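Local atomic coordinates of ribokinase, putative (Burkholderia thailandensis, PDB entry 3B1N), a protein that probably phosphorylates nucleosides, as a nucleoside kinase of the ribokinase (PfkB) family that binds ADP and the nucleoside analogue mizoribine. Residues I136-V141 against G258-I263; P162-P167 against A186-V191. All coordinates share one frame; numbering follows the deposited sequence.

In the fold
Contacts 1 and 2 share the large, mainly parallel sheet of the ribokinase-like fold, and their centres lie about 10 Å apart. Strand 138-141 of contact 1 neighbours strand 163-165 of contact 2. Two probable backbone hydrogen bonds join them: Val141 N to Ile164 O at 2.9 Å and Val141 O to Asp166 N, also at 2.9 Å. Helix 251-264 covers both strands, with Leu260 touching Ile164 as well as the residues of contact 1. Contact 2 comes nearer to the ligands: the side chain of Asp166 is about 7 Å from both ADP and mizoribine, whereas that of Ile140 in contact 1 is about 10 Å from each.

Contact 1 of 2, residues I136-V141 against G258-I263; sequences IKLAIV and GLLYGI
Leu138 and Leu260 mark the nearest backbone approach, with their CA atoms 7.8 Å apart. Strand 138-141 and helix segment 258-263 run nearly antiparallel, at 156° between their N-to-C directions, and their axes come within 9.6 Å, a spacing filled by side chains reaching across from both segments. On the strand, the CB atoms of Leu138 and Ile140 point toward the helix and that of Ala139 away, where it packs on Leu156 of helix 146-158. Helices therefore cover both faces of this strand, the layered alpha/beta/alpha arrangement of the ribokinase fold.

Leu260 enters with its fork divided between two strand residues. Its CD2 meets CD2 of Leu138 at 3.6 Å as the two side chains pass at a slant, while its CD1 reaches CG2 of Ile140 at 3.9 Å, here at about a right angle. Leu138 extends outward because its CG is anti to the backbone N (chi1 179°), and this carries CD2 right up to the helix backbone, 3.5 Å from Leu260 O. The same methyl also touches Ile263 CG2 at 3.9 Å, three residues, just under one helical turn, beyond Leu260, so Leu138 CD2 packs against both residues.

Leu260 further touches Ile5 and Ile164, and thus spans three adjacent strands. All five touching residues are buried, the segments bury 221 Å² between them, both sides summed, and no hydrogen bond crosses. Backbone bonds to Leu4 and Ile164 serve the strand within its sheet, so cohesion with the helix rests on dispersion and the exclusion of water, with the shape of branched side chains rather than directed bonds setting the fit.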
loop_
_atom_site.group_PDB
_atom_site.type_symbol
_atom_site.label_atom_id
_atom_site.label_comp_id
_atom_site.label_asym_id
_atom_site.label_seq_id
_atom_site.Cartn_x
_atom_site.Cartn_y
_atom_site.Cartn_z
ATOM N N ILE B 136 2.252 24.096 -29.113
ATOM C CA ILE B 136 2.888 23.611 -27.918
ATOM C C ILE B 136 4.350 23.908 -28.112
ATOM O O ILE B 136 4.952 23.552 -29.134
ATOM C CB ILE B 136 2.641 22.076 -27.782
ATOM C CG1 ILE B 136 1.151 21.792 -27.492
ATOM C CG2 ILE B 136 3.538 21.441 -26.712
ATOM C CD1 ILE B 136 0.470 22.580 -26.327
ATOM N N LYS B 137 4.964 24.535 -27.126
ATOM C CA LYS B 137 6.401 24.734 -27.222
ATOM C C LYS B 137 7.282 23.755 -26.445
ATOM O O LYS B 137 8.494 23.666 -26.674
ATOM C CB LYS B 137 6.772 26.153 -26.852
ATOM C CG LYS B 137 6.281 26.689 -25.574
ATOM C CD LYS B 137 6.509 28.219 -25.715
ATOM C CE LYS B 137 5.765 29.053 -24.755
ATOM N NZ LYS B 137 6.327 30.431 -24.900
ATOM N N LEU B 138 6.623 22.973 -25.573
ATOM C CA LEU B 138 7.363 22.116 -24.658
ATOM C C LEU B 138 6.340 21.119 -24.131
ATOM O O LEU B 138 5.164 21.432 -24.016
ATOM C CB LEU B 138 7.962 22.934 -23.501
ATOM C CG LEU B 138 8.770 22.223 -22.412
ATOM C CD1 LEU B 138 9.967 21.416 -22.895
ATOM C CD2 LEU B 138 9.183 23.205 -21.271
ATOM N N ALA B 139 6.814 19.909 -23.823
ATOM C CA ALA B 139 5.896 18.887 -23.269
ATOM C C ALA B 139 6.600 18.014 -22.264
ATOM O O ALA B 139 7.823 17.993 -22.182
ATOM C CB ALA B 139 5.332 18.019 -24.406
ATOM N N ILE B 140 5.804 17.217 -21.539
ATOM C CA ILE B 140 6.335 16.112 -20.755
ATOM C C ILE B 140 5.412 14.922 -21.003
ATOM O O ILE B 140 4.196 15.102 -21.128
ATOM C CB ILE B 140 6.342 16.459 -19.229
ATOM C CG1 ILE B 140 7.008 15.274 -18.440
ATOM C CG2 ILE B 140 4.991 16.919 -18.698
ATOM C CD1 ILE B 140 7.485 15.762 -17.020
ATOM N N VAL B 141 6.012 13.749 -21.075
ATOM C CA VAL B 141 5.244 12.490 -21.125
ATOM C C VAL B 141 5.569 11.748 -19.829
ATOM O O VAL B 141 6.705 11.317 -19.603
ATOM C CB VAL B 141 5.627 11.633 -22.335
ATOM C CG1 VAL B 141 4.860 10.258 -22.283
ATOM C CG2 VAL B 141 5.339 12.408 -23.678
ATOM N N GLY B 258 8.343 22.761 -11.857
ATOM C CA GLY B 258 9.330 23.856 -11.779
ATOM C C GLY B 258 10.365 23.741 -12.870
ATOM O O GLY B 258 10.798 24.771 -13.441
ATOM N N LEU B 259 10.811 22.533 -13.143
ATOM C CA LEU B 259 11.777 22.332 -14.226
ATOM C C LEU B 259 11.201 22.800 -15.555
ATOM O O LEU B 259 11.901 23.512 -16.299
ATOM C CB LEU B 259 12.177 20.877 -14.295
ATOM C CG LEU B 259 13.546 20.693 -14.912
ATOM C CD1 LEU B 259 14.615 21.078 -13.888
ATOM C CD2 LEU B 259 13.710 19.229 -15.326
ATOM N N LEU B 260 9.953 22.422 -15.865
ATOM C CA LEU B 260 9.311 22.810 -17.128
ATOM C C LEU B 260 9.215 24.349 -17.197
ATOM O O LEU B 260 9.455 24.928 -18.269
ATOM C CB LEU B 260 7.894 22.212 -17.276
ATOM C CG LEU B 260 7.906 20.724 -17.542
ATOM C CD1 LEU B 260 6.483 20.242 -17.244
ATOM C CD2 LEU B 260 8.248 20.514 -19.039
ATOM N N TYR B 261 8.877 25.008 -16.089
ATOM C CA TYR B 261 8.773 26.474 -16.111
ATOM C C TYR B 261 10.165 27.054 -16.417
ATOM O O TYR B 261 10.294 27.979 -17.259
ATOM C CB TYR B 261 8.308 26.978 -14.730
ATOM C CG TYR B 261 8.115 28.463 -14.703
ATOM C CD1 TYR B 261 6.927 29.020 -15.134
ATOM C CD2 TYR B 261 9.161 29.299 -14.282
ATOM C CE1 TYR B 261 6.723 30.373 -15.114
ATOM C CE2 TYR B 261 8.974 30.687 -14.267
ATOM C CZ TYR B 261 7.750 31.193 -14.685
ATOM O OH TYR B 261 7.552 32.575 -14.662
ATOM N N GLY B 262 11.202 26.523 -15.762
ATOM C CA GLY B 262 12.576 27.033 -15.983
ATOM C C GLY B 262 12.985 26.826 -17.450
ATOM O O GLY B 262 13.553 27.747 -18.075
ATOM N N ILE B 263 12.724 25.652 -18.035
ATOM C CA ILE B 263 13.162 25.362 -19.420
ATOM C C ILE B 263 12.433 26.370 -20.351
ATOM O O ILE B 263 13.070 27.019 -21.213
ATOM C CB ILE B 263 12.823 23.920 -19.798
ATOM C CG1 ILE B 263 13.720 22.988 -18.985
ATOM C CG2 ILE B 263 13.032 23.653 -21.314
ATOM C CD1 ILE B 263 13.211 21.480 -19.044
#

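Contact 2 of 2, residues P162-P167 against A186-V191; sequences PFIFDP and ATYIAV. With NA (sodium ion), chain H.
Tyr188 turns the edge of its ring to Ile164 N, which lies in the ring plane, while one face carries Thr187 CG2, 3.5 Å above the plane and offset toward the rim. The Phe165 ring has Pro167 CD over one face, 3.7 Å above the plane and likewise off-centre. Phe163 places CZ 3.5 Å from Ala186 CA, an oblique approach. Its CB points away from residues 186-191, but CG sits between the backbone N and the carbonyl carbon (chi1 68°), which brings the ring back against Ala186.

Strands 163-165 and 188-192 are parallel neighbours joined through helix 176-185, a beta-alpha-beta unit of the Rossmann-like sheet. Phe165 N donates to Tyr188 O at 2.8 Å, almost straight at 173°, and Phe165 O accepts from Ala190 N at 3.1 Å. At the start of the pairing, Phe163 O takes two donors: Thr187 N in the carbonyl plane and Tyr188 N tilted 28° from it. Thr187 adds a side-chain bond, its OG1 accepting from Phe163 N at 2.9 Å.

On the face bearing Tyr188, Ile164 CG2 packs on Ala190 CB at 3.7 Å, beneath helix 251-264. Asp166 OD1 forms a salt bridge with Arg256 NE of that helix. Just after helix 176-185, Ala186 O binds sodium at 2.3 Å, together with a water and the carbonyl oxygens of Ile183, Glu184 and Arg213.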
loop_
_atom_site.group_PDB
_atom_site.type_symbol
_atom_site.label_atom_id
_atom_site.label_comp_id
_atom_site.label_asym_id
_atom_site.label_seq_id
_atom_site.Cartn_x
_atom_site.Cartn_y
_atom_site.Cartn_z
ATOM N N PRO B 162 10.077 19.748 -28.124
ATOM C CA PRO B 162 11.015 19.251 -27.085
ATOM C C PRO B 162 10.184 18.689 -25.911
ATOM O O PRO B 162 9.180 19.279 -25.564
ATOM C CB PRO B 162 11.780 20.487 -26.648
ATOM C CG PRO B 162 11.101 21.666 -27.238
ATOM C CD PRO B 162 10.097 21.224 -28.262
ATOM N N PHE B 163 10.577 17.549 -25.365
ATOM C CA PHE B 163 9.773 16.995 -24.268
ATOM C C PHE B 163 10.644 16.256 -23.289
ATOM O O PHE B 163 11.660 15.627 -23.635
ATOM C CB PHE B 163 8.607 16.099 -24.788
ATOM C CG PHE B 163 9.052 14.797 -25.432
ATOM C CD1 PHE B 163 9.036 13.594 -24.723
ATOM C CD2 PHE B 163 9.460 14.767 -26.760
ATOM C CE1 PHE B 163 9.427 12.384 -25.307
ATOM C CE2 PHE B 163 9.837 13.562 -27.376
ATOM C CZ PHE B 163 9.824 12.366 -26.673
ATOM N N ILE B 164 10.236 16.345 -22.013
ATOM C CA ILE B 164 10.794 15.480 -20.972
ATOM C C ILE B 164 10.076 14.128 -21.010
ATOM O O ILE B 164 8.852 14.106 -21.086
ATOM C CB ILE B 164 10.520 16.111 -19.575
ATOM C CG1 ILE B 164 11.136 17.522 -19.448
ATOM C CG2 ILE B 164 11.124 15.167 -18.471
ATOM C CD1 ILE B 164 10.919 18.169 -18.060
ATOM N N PHE B 165 10.847 13.060 -20.943
ATOM C CA PHE B 165 10.311 11.696 -20.778
ATOM C C PHE B 165 10.490 11.285 -19.318
ATOM O O PHE B 165 11.607 11.261 -18.802
ATOM C CB PHE B 165 11.040 10.753 -21.720
ATOM C CG PHE B 165 10.592 9.314 -21.629
ATOM C CD1 PHE B 165 9.244 8.979 -21.728
ATOM C CD2 PHE B 165 11.532 8.314 -21.503
ATOM C CE1 PHE B 165 8.846 7.623 -21.668
ATOM C CE2 PHE B 165 11.145 6.977 -21.401
ATOM C CZ PHE B 165 9.797 6.654 -21.493
ATOM N N ASP B 166 9.372 10.968 -18.657
ATOM C CA ASP B 166 9.295 10.658 -17.267
ATOM C C ASP B 166 8.596 9.244 -17.162
ATOM O O ASP B 166 7.378 9.278 -16.866
ATOM C CB ASP B 166 8.440 11.862 -16.773
ATOM C CG ASP B 166 7.962 11.776 -15.352
ATOM O OD1 ASP B 166 8.608 11.111 -14.530
ATOM O OD2 ASP B 166 6.893 12.426 -15.067
ATOM N N PRO B 167 9.289 8.095 -17.398
ATOM C CA PRO B 167 8.588 6.797 -17.405
ATOM C C PRO B 167 7.984 6.486 -16.026
ATOM O O PRO B 167 6.841 5.978 -15.942
ATOM C CB PRO B 167 9.648 5.810 -17.896
ATOM C CG PRO B 167 11.002 6.475 -17.631
ATOM C CD PRO B 167 10.724 7.944 -17.756
ATOM N N ALA B 186 13.432 11.140 -26.747
ATOM C CA ALA B 186 13.215 12.188 -25.738
ATOM C C ALA B 186 14.264 13.298 -25.795
ATOM O O ALA B 186 15.435 13.031 -26.059
ATOM C CB ALA B 186 13.224 11.565 -24.326
ATOM N N THR B 187 13.871 14.521 -25.464
ATOM C CA THR B 187 14.840 15.625 -25.319
ATOM C C THR B 187 15.500 15.582 -23.938
ATOM O O THR B 187 16.677 15.860 -23.786
ATOM C CB THR B 187 14.159 16.987 -25.459
ATOM O OG1 THR B 187 13.177 16.953 -26.514
ATOM C CG2 THR B 187 15.218 18.086 -25.647
ATOM N N TYR B 188 14.702 15.276 -22.907
ATOM C CA TYR B 188 15.241 15.181 -21.559
ATOM C C TYR B 188 14.631 13.951 -20.885
ATOM O O TYR B 188 13.558 13.508 -21.305
ATOM C CB TYR B 188 14.900 16.440 -20.706
ATOM C CG TYR B 188 14.853 17.757 -21.462
ATOM C CD1 TYR B 188 13.679 18.216 -22.036
ATOM C CD2 TYR B 188 16.015 18.538 -21.611
ATOM C CE1 TYR B 188 13.627 19.420 -22.697
ATOM C CE2 TYR B 188 15.977 19.737 -22.310
ATOM C CZ TYR B 188 14.776 20.168 -22.829
ATOM O OH TYR B 188 14.697 21.377 -23.511
ATOM N N ILE B 189 15.305 13.418 -19.874
ATOM C CA ILE B 189 14.669 12.378 -19.044
ATOM C C ILE B 189 14.726 12.833 -17.586
ATOM O O ILE B 189 15.734 13.357 -17.111
ATOM C CB ILE B 189 15.262 10.942 -19.321
ATOM C CG1 ILE B 189 14.551 9.850 -18.513
ATOM C CG2 ILE B 189 16.796 10.883 -19.126
ATOM C CD1 ILE B 189 14.998 8.451 -18.891
ATOM N N ALA B 190 13.602 12.674 -16.881
ATOM C CA ALA B 190 13.584 13.018 -15.462
ATOM C C ALA B 190 13.126 11.792 -14.716
ATOM O O ALA B 190 12.116 11.189 -15.082
ATOM C CB ALA B 190 12.653 14.166 -15.209
ATOM N N VAL B 191 13.882 11.390 -13.702
ATOM C CA VAL B 191 13.526 10.156 -12.943
ATOM C C VAL B 191 14.001 10.326 -11.540
ATOM O O VAL B 191 14.894 11.148 -11.297
ATOM C CB VAL B 191 14.170 8.860 -13.555
ATOM C CG1 VAL B 191 13.368 8.352 -14.759
ATOM C CG2 VAL B 191 15.632 9.029 -13.900
HETATM NA NA NA H . 16.864 11.441 -26.917
HETATM O O HOH W 1 17.635 13.217 -28.450
#